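Local coordinates for protein alkyl hydroperoxide reductase AhpD (Deinococcus radiodurans R1, PDB 6K40) that probably takes part in the reduction of peroxides, as an all-helical, dimeric member of the AhpD-like superfamily, at residues Pro44-Ala49 and Leu184-Asn189; Asn62-Leu67 and Ile171-Met176; Asn90-Cys95 and Met176-Ser181. One frame throughout, in Å; residues are numbered along the deposited sequence.

Three contacts illustrate how an all-helical chain is closed upon itself by one long late helix and the turn that follows it. From the N terminus, helix 45-49 comes first, and interaction 1 joins it to the loop 184-189, closing the widest loop. The next helix, 54-69, packs on helix 161-184 in interaction 2, and the start of helix 93-107 meets a later part of that same helix in interaction 3. Both of these nest within the loop of interaction 1, while they cross each other, their segments alternating along the chain and sharing Met176. Interactions 1 and 3 also touch directly, Val46 N lying 2.9 Å from Tyr94 OH in a probable hydrogen bond.

Interaction 1: residues Pro44-Ala49 and Leu184-Asn189; sequences PNVFRA and LGFVPN
Asn45 and Asn189 lay their amide groups against each other, the planes only 24° apart, and this stacked pair forms the tight end of the contact. The side-chain oxygen of Asn189 takes the backbone amide of Asn45 on a lone pair, with N to OD1 at 2.8 Å, while Asn189 ND2 donates to Val43 O, so both ends of the amide are held and its rotation is fixed. Asn45 turns its CG away from its own carbonyl carbon (chi1 -75°), which lets ND2 reach Val187 O at 2.9 Å; the donor approaches from above that carbonyl plane, yet the bond is fairly straight.

Further along, the contact becomes apolar. Ala49 CB sits over one face of the Phe186 ring, 3.8 Å from its centroid, a CH-pi contact displaced toward the rim. Val46 approaches the same ring more distantly, CG2 lying 4.1 Å from Phe186 CE2. The looser, solvent side belongs to Val187, whose side chain is exposed although its carbonyl is engaged. Phe186 and Pro188 also touch Tyr94, so the segment that follows helix 161-184 joins the short helix 45-49 to helix 93-107 within the AhpD-like all-helical fold.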
ATOM      1  N   PRO A  44       0.820  21.196   5.204  1.00 21.72           N
ATOM      2  CA  PRO A  44       0.118  20.042   4.627  1.00 21.68           C
ATOM      3  C   PRO A  44      -0.906  20.463   3.585  1.00 22.58           C
ATOM      4  O   PRO A  44      -1.695  21.386   3.798  1.00 24.00           O
ATOM      5  CB  PRO A  44      -0.550  19.399   5.845  1.00 20.94           C
ATOM      6  CG  PRO A  44       0.345  19.759   6.984  1.00 21.35           C
ATOM      7  CD  PRO A  44       0.870  21.137   6.675  1.00 21.42           C
ATOM      8  N   ASN A  45      -0.882  19.776   2.440  1.00 19.96           N
ATOM      9  CA  ASN A  45      -1.747  20.147   1.325  1.00 22.49           C
ATOM     10  C   ASN A  45      -3.226  20.045   1.675  1.00 23.37           C
ATOM     11  O   ASN A  45      -4.046  20.725   1.047  1.00 24.25           O
ATOM     12  CB  ASN A  45      -1.434  19.281   0.102  1.00 22.33           C
ATOM     13  CG  ASN A  45      -0.147  19.692  -0.591  1.00 22.13           C
ATOM     14  OD1 ASN A  45       0.284  20.843  -0.496  1.00 18.40           O
ATOM     15  ND2 ASN A  45       0.472  18.749  -1.296  1.00 24.97           N
ATOM     16  N   VAL A  46      -3.589  19.212   2.654  1.00 21.48           N
ATOM     17  CA  VAL A  46      -4.982  19.168   3.087  1.00 23.07           C
ATOM     18  C   VAL A  46      -5.382  20.505   3.701  1.00 24.22           C
ATOM     19  O   VAL A  46      -6.506  20.984   3.501  1.00 24.52           O
ATOM     20  CB  VAL A  46      -5.218  17.993   4.055  1.00 22.98           C
ATOM     21  CG1 VAL A  46      -4.404  18.156   5.340  1.00 20.92           C
ATOM     22  CG2 VAL A  46      -6.703  17.860   4.367  1.00 23.46           C
ATOM     23  N   PHE A  47      -4.452  21.146   4.421  1.00 24.07           N
ATOM     24  CA  PHE A  47      -4.724  22.441   5.038  1.00 24.90           C
ATOM     25  C   PHE A  47      -5.027  23.507   3.996  1.00 25.48           C
ATOM     26  O   PHE A  47      -5.689  24.503   4.304  1.00 24.07           O
ATOM     27  CB  PHE A  47      -3.535  22.882   5.895  1.00 23.89           C
ATOM     28  CG  PHE A  47      -3.369  22.096   7.166  1.00 21.21           C
ATOM     29  CD1 PHE A  47      -4.303  21.145   7.543  1.00 19.31           C
ATOM     30  CD2 PHE A  47      -2.272  22.311   7.984  1.00 20.71           C
ATOM     31  CE1 PHE A  47      -4.144  20.423   8.715  1.00 18.56           C
ATOM     32  CE2 PHE A  47      -2.107  21.595   9.154  1.00 19.44           C
ATOM     33  CZ  PHE A  47      -3.047  20.650   9.521  1.00 18.45           C
ATOM     34  N   ARG A  48      -4.528  23.335   2.773  1.00 25.43           N
ATOM     35  CA  ARG A  48      -4.838  24.256   1.688  1.00 26.38           C
ATOM     36  C   ARG A  48      -6.120  23.859   0.967  1.00 25.67           C
ATOM     37  O   ARG A  48      -6.983  24.705   0.714  1.00 26.20           O
ATOM     38  CB  ARG A  48      -3.681  24.312   0.686  1.00 28.06           C
ATOM     39  CG  ARG A  48      -2.374  24.833   1.252  1.00 29.93           C
ATOM     40  CD  ARG A  48      -1.441  25.264   0.132  1.00 30.97           C
ATOM     41  NE  ARG A  48      -0.128  25.649   0.634  1.00 32.62           N
ATOM     42  CZ  ARG A  48       0.160  26.845   1.138  1.00 34.53           C
ATOM     43  NH1 ARG A  48      -0.773  27.784   1.210  1.00 33.76           N
ATOM     44  NH2 ARG A  48       1.387  27.103   1.571  1.00 36.71           N
ATOM     45  N   ALA A  49      -6.261  22.572   0.646  1.00 23.34           N
ATOM     46  CA  ALA A  49      -7.360  22.137  -0.206  1.00 21.87           C
ATOM     47  C   ALA A  49      -8.689  22.143   0.540  1.00 22.73           C
ATOM     48  O   ALA A  49      -9.672  22.728   0.066  1.00 23.52           O
ATOM     49  CB  ALA A  49      -7.059  20.749  -0.768  1.00 21.28           C
ATOM     50  N   LEU A 184     -12.110  14.481  -3.583  1.00 16.94           N
ATOM     51  CA  LEU A 184     -11.681  15.798  -4.037  1.00 17.86           C
ATOM     52  C   LEU A 184     -10.246  15.824  -4.557  1.00 20.23           C
ATOM     53  O   LEU A 184      -9.722  16.907  -4.840  1.00 20.46           O
ATOM     54  CB  LEU A 184     -11.859  16.812  -2.913  1.00 19.35           C
ATOM     55  CG  LEU A 184     -13.292  16.881  -2.388  1.00 19.33           C
ATOM     56  CD1 LEU A 184     -13.377  17.844  -1.227  1.00 14.72           C
ATOM     57  CD2 LEU A 184     -14.254  17.276  -3.496  1.00 14.93           C
ATOM     58  N   GLY A 185      -9.612  14.666  -4.713  1.00 19.59           N
ATOM     59  CA  GLY A 185      -8.306  14.594  -5.350  1.00 20.67           C
ATOM     60  C   GLY A 185      -7.171  15.262  -4.603  1.00 21.47           C
ATOM     61  O   GLY A 185      -6.328  15.921  -5.226  1.00 20.74           O
ATOM     62  N   PHE A 186      -7.109  15.090  -3.285  1.00 20.59           N
ATOM     63  CA  PHE A 186      -6.024  15.666  -2.504  1.00 21.32           C
ATOM     64  C   PHE A 186      -4.722  14.909  -2.758  1.00 22.54           C
ATOM     65  O   PHE A 186      -4.716  13.696  -2.995  1.00 22.31           O
ATOM     66  CB  PHE A 186      -6.370  15.646  -1.013  1.00 21.72           C
ATOM     67  CG  PHE A 186      -7.529  16.539  -0.640  1.00 22.39           C
ATOM     68  CD1 PHE A 186      -8.130  17.361  -1.584  1.00 22.23           C
ATOM     69  CD2 PHE A 186      -8.015  16.553   0.659  1.00 22.16           C
ATOM     70  CE1 PHE A 186      -9.193  18.176  -1.241  1.00 22.52           C
ATOM     71  CE2 PHE A 186      -9.077  17.368   1.009  1.00 22.01           C
ATOM     72  CZ  PHE A 186      -9.664  18.184   0.058  1.00 23.43           C
ATOM     73  N   VAL A 187      -3.613  15.640  -2.721  1.00 22.09           N
ATOM     74  CA  VAL A 187      -2.296  15.111  -3.054  1.00 22.33           C
ATOM     75  C   VAL A 187      -1.390  15.275  -1.840  1.00 20.48           C
ATOM     76  O   VAL A 187      -1.254  16.389  -1.332  1.00 20.69           O
ATOM     77  CB  VAL A 187      -1.678  15.809  -4.278  1.00 23.84           C
ATOM     78  CG1 VAL A 187      -0.358  15.156  -4.651  1.00 23.81           C
ATOM     79  CG2 VAL A 187      -2.650  15.780  -5.447  1.00 25.06           C
ATOM     80  N   PRO A 188      -0.749  14.213  -1.356  1.00 21.79           N
ATOM     81  CA  PRO A 188       0.144  14.357  -0.200  1.00 20.19           C
ATOM     82  C   PRO A 188       1.425  15.089  -0.564  1.00 20.35           C
ATOM     83  O   PRO A 188       1.935  14.983  -1.683  1.00 19.93           O
ATOM     84  CB  PRO A 188       0.430  12.908   0.210  1.00 19.78           C
ATOM     85  CG  PRO A 188       0.254  12.123  -1.039  1.00 20.62           C
ATOM     86  CD  PRO A 188      -0.795  12.830  -1.861  1.00 21.66           C
ATOM     87  N   ASN A 189       1.944  15.838   0.406  1.00 19.93           N
ATOM     88  CA  ASN A 189       3.181  16.578   0.201  1.00 21.57           C
ATOM     89  C   ASN A 189       4.335  15.616  -0.071  1.00 21.32           C
ATOM     90  O   ASN A 189       4.377  14.517   0.497  1.00 20.88           O
ATOM     91  CB  ASN A 189       3.507  17.441   1.423  1.00 22.74           C
ATOM     92  CG  ASN A 189       2.415  18.443   1.741  1.00 22.01           C
ATOM     93  OD1 ASN A 189       1.344  18.079   2.224  1.00 20.64           O
ATOM     94  ND2 ASN A 189       2.686  19.715   1.477  1.00 17.13           N
TER

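Interaction 2: residues Asn62-Leu67 and Ile171-Met176; sequences NYFNLL and IAMFNM
Met173 brings its sulfur to the edge of the Phe64 ring rather than over its face: SD lies 5.2 Å from the ring centroid and practically in the ring plane, a Met-aromatic contact. It belongs to an all-helical AhpD-like core in which helix 54-69 packs on helix 161-184. The short segments run roughly antiparallel, at 137° between their directions, and their axes stay 11.5 Å apart, a wide separation that long side chains have to fill.

Met173 does most of this filling. Its chain leaves the backbone with CG anti to N (chi1 172°), then bends at both following torsions, so that one residue serves three neighbours. Met173 CB meets Leu67 CD2 at 3.9 Å, CG presses on the Phe64 edge at CD1, and the terminal methyl ends against the Tyr63 ring, with Met173 CE 3.4 Å from Tyr63 CE2. Trp60 of helix 54-69 also touches Met173. The phenol group of Tyr63 finds its polar partner in Gln169, one turn before Met173, which adds a tie between the same two helices.

Deeper in, Phe64 points its edge at the face of Phe174 in an offset edge-to-face pair with planes at 71°. Phe174 makes a further edge-to-face pair with His99, and its own closest atom to Phe64 is CZ, which stands 3.9 Å from Phe64 CZ.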
ATOM      1  N   ASN A  62     -10.027  21.138  14.541  1.00 19.62           N
ATOM      2  CA  ASN A  62     -10.101  21.057  15.996  1.00 19.22           C
ATOM      3  C   ASN A  62     -10.398  19.626  16.441  1.00 21.08           C
ATOM      4  O   ASN A  62      -9.639  19.028  17.221  1.00 23.12           O
ATOM      5  CB  ASN A  62     -11.167  22.032  16.499  1.00 18.71           C
ATOM      6  CG  ASN A  62     -11.316  22.016  17.998  1.00 20.23           C
ATOM      7  OD1 ASN A  62     -10.443  22.484  18.729  1.00 22.07           O
ATOM      8  ND2 ASN A  62     -12.439  21.489  18.470  1.00 20.60           N
ATOM      9  N   TYR A  63     -11.470  19.040  15.898  1.00 19.32           N
ATOM     10  CA  TYR A  63     -11.839  17.683  16.301  1.00 18.28           C
ATOM     11  C   TYR A  63     -10.764  16.667  15.916  1.00 18.79           C
ATOM     12  O   TYR A  63     -10.344  15.848  16.745  1.00 19.67           O
ATOM     13  CB  TYR A  63     -13.185  17.295  15.691  1.00 19.71           C
ATOM     14  CG  TYR A  63     -13.588  15.861  15.981  1.00 21.34           C
ATOM     15  CD1 TYR A  63     -13.388  15.302  17.239  1.00 19.83           C
ATOM     16  CD2 TYR A  63     -14.168  15.066  15.000  1.00 23.01           C
ATOM     17  CE1 TYR A  63     -13.749  13.995  17.509  1.00 19.03           C
ATOM     18  CE2 TYR A  63     -14.538  13.759  15.266  1.00 21.77           C
ATOM     19  CZ  TYR A  63     -14.324  13.230  16.519  1.00 19.55           C
ATOM     20  OH  TYR A  63     -14.690  11.931  16.779  1.00 20.69           O
ATOM     21  N   PHE A  64     -10.312  16.702  14.660  1.00 19.08           N
ATOM     22  CA  PHE A  64      -9.361  15.710  14.161  1.00 18.04           C
ATOM     23  C   PHE A  64      -8.044  15.777  14.920  1.00 18.36           C
ATOM     24  O   PHE A  64      -7.476  14.746  15.296  1.00 19.87           O
ATOM     25  CB  PHE A  64      -9.134  15.923  12.662  1.00 19.19           C
ATOM     26  CG  PHE A  64      -8.161  14.956  12.049  1.00 22.64           C
ATOM     27  CD1 PHE A  64      -8.595  13.734  11.558  1.00 22.44           C
ATOM     28  CD2 PHE A  64      -6.810  15.267  11.959  1.00 23.53           C
ATOM     29  CE1 PHE A  64      -7.706  12.843  10.995  1.00 22.83           C
ATOM     30  CE2 PHE A  64      -5.914  14.377  11.399  1.00 23.44           C
ATOM     31  CZ  PHE A  64      -6.362  13.164  10.916  1.00 24.32           C
ATOM     32  N   ASN A  65      -7.530  16.988  15.132  1.00 20.07           N
ATOM     33  CA  ASN A  65      -6.293  17.165  15.875  1.00 20.23           C
ATOM     34  C   ASN A  65      -6.430  16.640  17.296  1.00 21.22           C
ATOM     35  O   ASN A  65      -5.535  15.947  17.792  1.00 20.59           O
ATOM     36  CB  ASN A  65      -5.908  18.643  15.882  1.00 21.23           C
ATOM     37  CG  ASN A  65      -4.466  18.870  16.268  1.00 23.06           C
ATOM     38  OD1 ASN A  65      -3.647  17.955  16.226  1.00 24.23           O
ATOM     39  ND2 ASN A  65      -4.144  20.100  16.651  1.00 24.26           N
ATOM     40  N   LEU A  66      -7.552  16.945  17.966  1.00 21.58           N
ATOM     41  CA  LEU A  66      -7.729  16.430  19.320  1.00 22.55           C
ATOM     42  C   LEU A  66      -7.776  14.906  19.333  1.00 22.31           C
ATOM     43  O   LEU A  66      -7.192  14.266  20.216  1.00 20.96           O
ATOM     44  CB  LEU A  66      -8.995  17.009  19.947  1.00 23.11           C
ATOM     45  CG  LEU A  66      -9.289  16.506  21.361  1.00 23.98           C
ATOM     46  CD1 LEU A  66      -8.211  16.969  22.328  1.00 22.92           C
ATOM     47  CD2 LEU A  66     -10.666  16.963  21.824  1.00 25.47           C
ATOM     48  N   LEU A  67      -8.440  14.306  18.345  1.00 21.98           N
ATOM     49  CA  LEU A  67      -8.659  12.863  18.368  1.00 21.21           C
ATOM     50  C   LEU A  67      -7.408  12.077  17.988  1.00 23.55           C
ATOM     51  O   LEU A  67      -7.097  11.061  18.621  1.00 24.82           O
ATOM     52  CB  LEU A  67      -9.807  12.497  17.428  1.00 20.06           C
ATOM     53  CG  LEU A  67     -10.138  11.010  17.317  1.00 19.23           C
ATOM     54  CD1 LEU A  67     -10.766  10.514  18.610  1.00 15.18           C
ATOM     55  CD2 LEU A  67     -11.055  10.755  16.130  1.00 14.90           C
ATOM     56  N   ILE A 171     -11.099   5.005  13.752  1.00 17.06           N
ATOM     57  CA  ILE A 171     -11.422   4.217  12.562  1.00 18.13           C
ATOM     58  C   ILE A 171     -12.470   4.934  11.717  1.00 18.74           C
ATOM     59  O   ILE A 171     -12.327   5.073  10.492  1.00 19.95           O
ATOM     60  CB  ILE A 171     -11.890   2.805  12.960  1.00 17.30           C
ATOM     61  CG1 ILE A 171     -10.742   2.024  13.603  1.00 14.96           C
ATOM     62  CG2 ILE A 171     -12.440   2.063  11.743  1.00 15.69           C
ATOM     63  CD1 ILE A 171     -11.199   0.904  14.526  1.00 15.12           C
ATOM     64  N   ALA A 172     -13.530   5.425  12.363  1.00 17.83           N
ATOM     65  CA  ALA A 172     -14.590   6.094  11.616  1.00 17.37           C
ATOM     66  C   ALA A 172     -14.112   7.427  11.040  1.00 16.58           C
ATOM     67  O   ALA A 172     -14.484   7.802   9.918  1.00 17.95           O
ATOM     68  CB  ALA A 172     -15.808   6.271  12.523  1.00 18.56           C
ATOM     69  N   MET A 173     -13.256   8.140  11.774  1.00 16.33           N
ATOM     70  CA  MET A 173     -12.740   9.417  11.295  1.00 19.96           C
ATOM     71  C   MET A 173     -11.844   9.233  10.083  1.00 18.67           C
ATOM     72  O   MET A 173     -11.824  10.084   9.187  1.00 19.06           O
ATOM     73  CB  MET A 173     -11.980  10.114  12.426  1.00 25.87           C
ATOM     74  CG  MET A 173     -11.221  11.379  12.041  1.00 31.61           C
ATOM     75  SD  MET A 173     -12.196  12.621  11.169  1.00 37.64           S
ATOM     76  CE  MET A 173     -13.652  12.730  12.198  1.00 36.52           C
ATOM     77  N   PHE A 174     -11.122   8.120  10.011  1.00 17.53           N
ATOM     78  CA  PHE A 174     -10.334   7.911   8.807  1.00 18.76           C
ATOM     79  C   PHE A 174     -11.190   7.375   7.673  1.00 19.67           C
ATOM     80  O   PHE A 174     -10.905   7.665   6.506  1.00 20.09           O
ATOM     81  CB  PHE A 174      -9.132   7.020   9.109  1.00 16.81           C
ATOM     82  CG  PHE A 174      -7.992   7.787   9.694  1.00 16.88           C
ATOM     83  CD1 PHE A 174      -7.179   8.558   8.881  1.00 17.88           C
ATOM     84  CD2 PHE A 174      -7.782   7.806  11.060  1.00 16.37           C
ATOM     85  CE1 PHE A 174      -6.149   9.300   9.417  1.00 18.34           C
ATOM     86  CE2 PHE A 174      -6.752   8.545  11.603  1.00 17.66           C
ATOM     87  CZ  PHE A 174      -5.935   9.299  10.780  1.00 18.10           C
ATOM     88  N   ASN A 175     -12.275   6.662   7.988  1.00 17.61           N
ATOM     89  CA  ASN A 175     -13.263   6.376   6.952  1.00 16.30           C
ATOM     90  C   ASN A 175     -13.863   7.656   6.382  1.00 20.06           C
ATOM     91  O   ASN A 175     -14.330   7.666   5.237  1.00 20.39           O
ATOM     92  CB  ASN A 175     -14.359   5.470   7.505  1.00 14.31           C
ATOM     93  CG  ASN A 175     -14.045   4.007   7.309  1.00 15.38           C
ATOM     94  OD1 ASN A 175     -14.236   3.461   6.221  1.00 15.24           O
ATOM     95  ND2 ASN A 175     -13.544   3.362   8.356  1.00 15.71           N
ATOM     96  N   MET A 176     -13.863   8.740   7.164  1.00 21.74           N
ATOM     97  CA  MET A 176     -14.331  10.029   6.651  1.00 20.94           C
ATOM     98  C   MET A 176     -13.254  10.749   5.836  1.00 17.79           C
ATOM     99  O   MET A 176     -13.522  11.248   4.731  1.00 14.20           O
ATOM    100  CB  MET A 176     -14.785  10.931   7.800  1.00 26.26           C
ATOM    101  CG  MET A 176     -14.908  12.381   7.372  1.00 34.93           C
ATOM    102  SD  MET A 176     -14.501  13.601   8.618  1.00 44.59           S
ATOM    103  CE  MET A 176     -16.063  13.739   9.469  1.00 44.02           C
TER

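Interaction 3: residues Asn90-Cys95 and Met176-Ser181; sequences NRCVYC and MTNRVS
Cys92 and Asn178 bring the two backbones to within 5.4 Å, CA to CA, where the turn leading into helix 93-107 rests against helix 161-184; a second approach follows at Tyr94 and Ser181. Just before the turn, helix 76-90 ends in a Schellman motif, with Arg91 as its C-prime residue at positive phi. Arg91 faces away from this contact and forms a salt bridge with Glu137 of the second subunit.

The Asn178 amide is the hub on the facing side. Asn178 OD1 receives Asn90 ND2 at 3.0 Å, on a lone pair and nearly straight (166°), and the two amide planes stand 76° apart. Asn90 ND2 donates to Asn175 OD1 as well, so both bonds tie it to the same helix. The other end of the Asn178 amide, ND2, bonds to Ser87 OG and lies 3.2 Å from Cys95 SG.

Cys92 and Cys95 form a CXXC motif, in AhpD-like proteins the redox-active cysteine pair, and probably the same here. Cys92 occupies the N-cap position: with SG anti to its backbone N (chi1 174°), the sulfur reaches forward over the first turn of the helix to accept from Cys95 N, the N to SG distance being 3.5 Å. The two sulfurs, Cys92 SG and Cys95 SG, are 3.6 Å apart, too far for a disulfide. Ser181 CB packs against Cys92 SG at 3.7 Å, and Thr177 OG1 stands 3.6 Å from Cys95 SG, so helix 161-184 lines this side of the pair. A bound glycerol, probably from the crystallisation liquor, lies close to Cys95. At the outer edge a water bridges Asn90 OD1 and Arg179 NH2, accepting from the arginine and probably donating to the amide oxygen, while Arg179 NH1 bonds to Asn175 O.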
ATOM      1  N   ASN A  90      -9.380   1.610   2.160  1.00 16.45           N
ATOM      2  CA  ASN A  90     -10.131   2.517   1.301  1.00 15.60           C
ATOM      3  C   ASN A  90      -9.315   3.015   0.118  1.00 17.32           C
ATOM      4  O   ASN A  90      -9.877   3.669  -0.771  1.00 18.12           O
ATOM      5  CB  ASN A  90     -10.649   3.705   2.113  1.00 15.81           C
ATOM      6  CG  ASN A  90     -11.749   3.309   3.081  1.00 16.31           C
ATOM      7  OD1 ASN A  90     -12.640   2.533   2.739  1.00 14.45           O
ATOM      8  ND2 ASN A  90     -11.689   3.839   4.299  1.00 16.43           N
ATOM      9  N   ARG A  91      -8.017   2.715   0.084  1.00 14.75           N
ATOM     10  CA  ARG A  91      -7.140   3.099  -1.021  1.00 17.94           C
ATOM     11  C   ARG A  91      -7.098   4.614  -1.198  1.00 17.75           C
ATOM     12  O   ARG A  91      -7.332   5.145  -2.287  1.00 17.86           O
ATOM     13  CB  ARG A  91      -7.550   2.399  -2.321  1.00 17.55           C
ATOM     14  CG  ARG A  91      -7.389   0.893  -2.259  1.00 17.79           C
ATOM     15  CD  ARG A  91      -7.962   0.213  -3.479  1.00 17.98           C
ATOM     16  NE  ARG A  91      -7.194   0.511  -4.682  1.00 17.59           N
ATOM     17  CZ  ARG A  91      -7.644   0.310  -5.916  1.00 19.14           C
ATOM     18  NH1 ARG A  91      -8.859  -0.190  -6.107  1.00 19.89           N
ATOM     19  NH2 ARG A  91      -6.880   0.608  -6.961  1.00 17.70           N
ATOM     20  N   CYS A  92      -6.786   5.314  -0.112  1.00 16.64           N
ATOM     21  CA  CYS A  92      -6.616   6.759  -0.145  1.00 18.71           C
ATOM     22  C   CYS A  92      -5.127   7.083  -0.112  1.00 17.79           C
ATOM     23  O   CYS A  92      -4.454   6.809   0.887  1.00 18.60           O
ATOM     24  CB  CYS A  92      -7.342   7.411   1.033  1.00 21.12           C
ATOM     25  SG  CYS A  92      -7.038   9.175   1.178  1.00 23.85           S
ATOM     26  N   VAL A  93      -4.622   7.668  -1.201  1.00 17.69           N
ATOM     27  CA  VAL A  93      -3.184   7.893  -1.327  1.00 17.35           C
ATOM     28  C   VAL A  93      -2.710   8.940  -0.327  1.00 19.68           C
ATOM     29  O   VAL A  93      -1.658   8.782   0.302  1.00 19.52           O
ATOM     30  CB  VAL A  93      -2.827   8.286  -2.769  1.00 18.74           C
ATOM     31  CG1 VAL A  93      -1.394   8.783  -2.850  1.00 16.03           C
ATOM     32  CG2 VAL A  93      -3.041   7.107  -3.705  1.00 19.23           C
ATOM     33  N   TYR A  94      -3.467  10.031  -0.172  1.00 21.36           N
ATOM     34  CA  TYR A  94      -3.064  11.080   0.760  1.00 21.78           C
ATOM     35  C   TYR A  94      -2.875  10.511   2.158  1.00 24.05           C
ATOM     36  O   TYR A  94      -1.806  10.670   2.772  1.00 26.33           O
ATOM     37  CB  TYR A  94      -4.094  12.214   0.784  1.00 20.20           C
ATOM     38  CG  TYR A  94      -3.608  13.446   1.531  1.00 19.44           C
ATOM     39  CD1 TYR A  94      -3.566  13.480   2.924  1.00 19.32           C
ATOM     40  CD2 TYR A  94      -3.175  14.568   0.839  1.00 18.15           C
ATOM     41  CE1 TYR A  94      -3.107  14.600   3.601  1.00 18.94           C
ATOM     42  CE2 TYR A  94      -2.718  15.689   1.505  1.00 17.22           C
ATOM     43  CZ  TYR A  94      -2.688  15.700   2.882  1.00 18.69           C
ATOM     44  OH  TYR A  94      -2.233  16.813   3.542  1.00 19.49           O
ATOM     45  N   CYS A  95      -3.907   9.840   2.677  1.00 21.11           N
ATOM     46  CA  CYS A  95      -3.831   9.347   4.043  1.00 21.31           C
ATOM     47  C   CYS A  95      -2.833   8.204   4.154  1.00 19.63           C
ATOM     48  O   CYS A  95      -2.068   8.146   5.119  1.00 20.03           O
ATOM     49  CB  CYS A  95      -5.222   8.913   4.520  1.00 23.97           C
ATOM     50  SG  CYS A  95      -6.460  10.234   4.604  1.00 27.16           S
ATOM     51  N   MET A 176     -13.863   8.740   7.164  1.00 21.74           N
ATOM     52  CA  MET A 176     -14.331  10.029   6.651  1.00 20.94           C
ATOM     53  C   MET A 176     -13.254  10.749   5.836  1.00 17.79           C
ATOM     54  O   MET A 176     -13.522  11.248   4.731  1.00 14.20           O
ATOM     55  CB  MET A 176     -14.785  10.931   7.800  1.00 26.26           C
ATOM     56  CG  MET A 176     -14.908  12.381   7.372  1.00 34.93           C
ATOM     57  SD  MET A 176     -14.501  13.601   8.618  1.00 44.59           S
ATOM     58  CE  MET A 176     -16.063  13.739   9.469  1.00 44.02           C
ATOM     59  N   THR A 177     -12.035  10.828   6.376  1.00 17.14           N
ATOM     60  CA  THR A 177     -10.985  11.582   5.692  1.00 19.68           C
ATOM     61  C   THR A 177     -10.582  10.910   4.384  1.00 19.92           C
ATOM     62  O   THR A 177     -10.274  11.596   3.402  1.00 20.32           O
ATOM     63  CB  THR A 177      -9.762  11.758   6.596  1.00 22.65           C
ATOM     64  OG1 THR A 177      -9.198  10.479   6.919  1.00 21.96           O
ATOM     65  CG2 THR A 177     -10.143  12.495   7.875  1.00 22.67           C
ATOM     66  N   ASN A 178     -10.574   9.573   4.348  1.00 20.50           N
ATOM     67  CA  ASN A 178     -10.333   8.864   3.095  1.00 19.84           C
ATOM     68  C   ASN A 178     -11.321   9.304   2.025  1.00 20.75           C
ATOM     69  O   ASN A 178     -10.939   9.588   0.885  1.00 14.44           O
ATOM     70  CB  ASN A 178     -10.435   7.356   3.317  1.00 17.42           C
ATOM     71  CG  ASN A 178      -9.309   6.809   4.157  1.00 16.86           C
ATOM     72  OD1 ASN A 178      -9.336   5.645   4.556  1.00 17.95           O
ATOM     73  ND2 ASN A 178      -8.312   7.642   4.438  1.00 14.50           N
ATOM     74  N   ARG A 179     -12.603   9.369   2.382  1.00 14.31           N
ATOM     75  CA  ARG A 179     -13.619   9.715   1.400  1.00 14.33           C
ATOM     76  C   ARG A 179     -13.467  11.157   0.936  1.00 19.28           C
ATOM     77  O   ARG A 179     -13.551  11.436  -0.264  1.00 18.53           O
ATOM     78  CB  ARG A 179     -15.008   9.454   1.977  1.00 25.63           C
ATOM     79  CG  ARG A 179     -15.400   7.993   1.856  1.00 14.29           C
ATOM     80  CD  ARG A 179     -16.518   7.596   2.793  1.00 14.27           C
ATOM     81  NE  ARG A 179     -16.937   6.227   2.522  1.00 16.10           N
ATOM     82  CZ  ARG A 179     -16.473   5.162   3.166  1.00 16.55           C
ATOM     83  NH1 ARG A 179     -15.580   5.307   4.138  1.00 14.29           N
ATOM     84  NH2 ARG A 179     -16.908   3.951   2.840  1.00 14.99           N
ATOM     85  N   VAL A 180     -13.201  12.080   1.862  1.00 17.88           N
ATOM     86  CA  VAL A 180     -13.007  13.475   1.461  1.00 18.79           C
ATOM     87  C   VAL A 180     -11.821  13.594   0.504  1.00 19.19           C
ATOM     88  O   VAL A 180     -11.932  14.168  -0.592  1.00 18.86           O
ATOM     89  CB  VAL A 180     -12.834  14.376   2.695  1.00 18.48           C
ATOM     90  CG1 VAL A 180     -12.425  15.779   2.273  1.00 14.39           C
ATOM     91  CG2 VAL A 180     -14.123  14.418   3.504  1.00 17.58           C
ATOM     92  N   SER A 181     -10.673  13.027   0.896  1.00 21.21           N
ATOM     93  CA  SER A 181      -9.451  13.184   0.114  1.00 20.94           C
ATOM     94  C   SER A 181      -9.550  12.499  -1.244  1.00 18.94           C
ATOM     95  O   SER A 181      -9.054  13.026  -2.243  1.00 18.38           O
ATOM     96  CB  SER A 181      -8.258  12.630   0.897  1.00 22.25           C
ATOM     97  OG  SER A 181      -7.970  13.423   2.034  1.00 25.27           O
TER
HETATM   98  O   HOH W   1     -15.099   1.728   3.629  1.00 14.45           O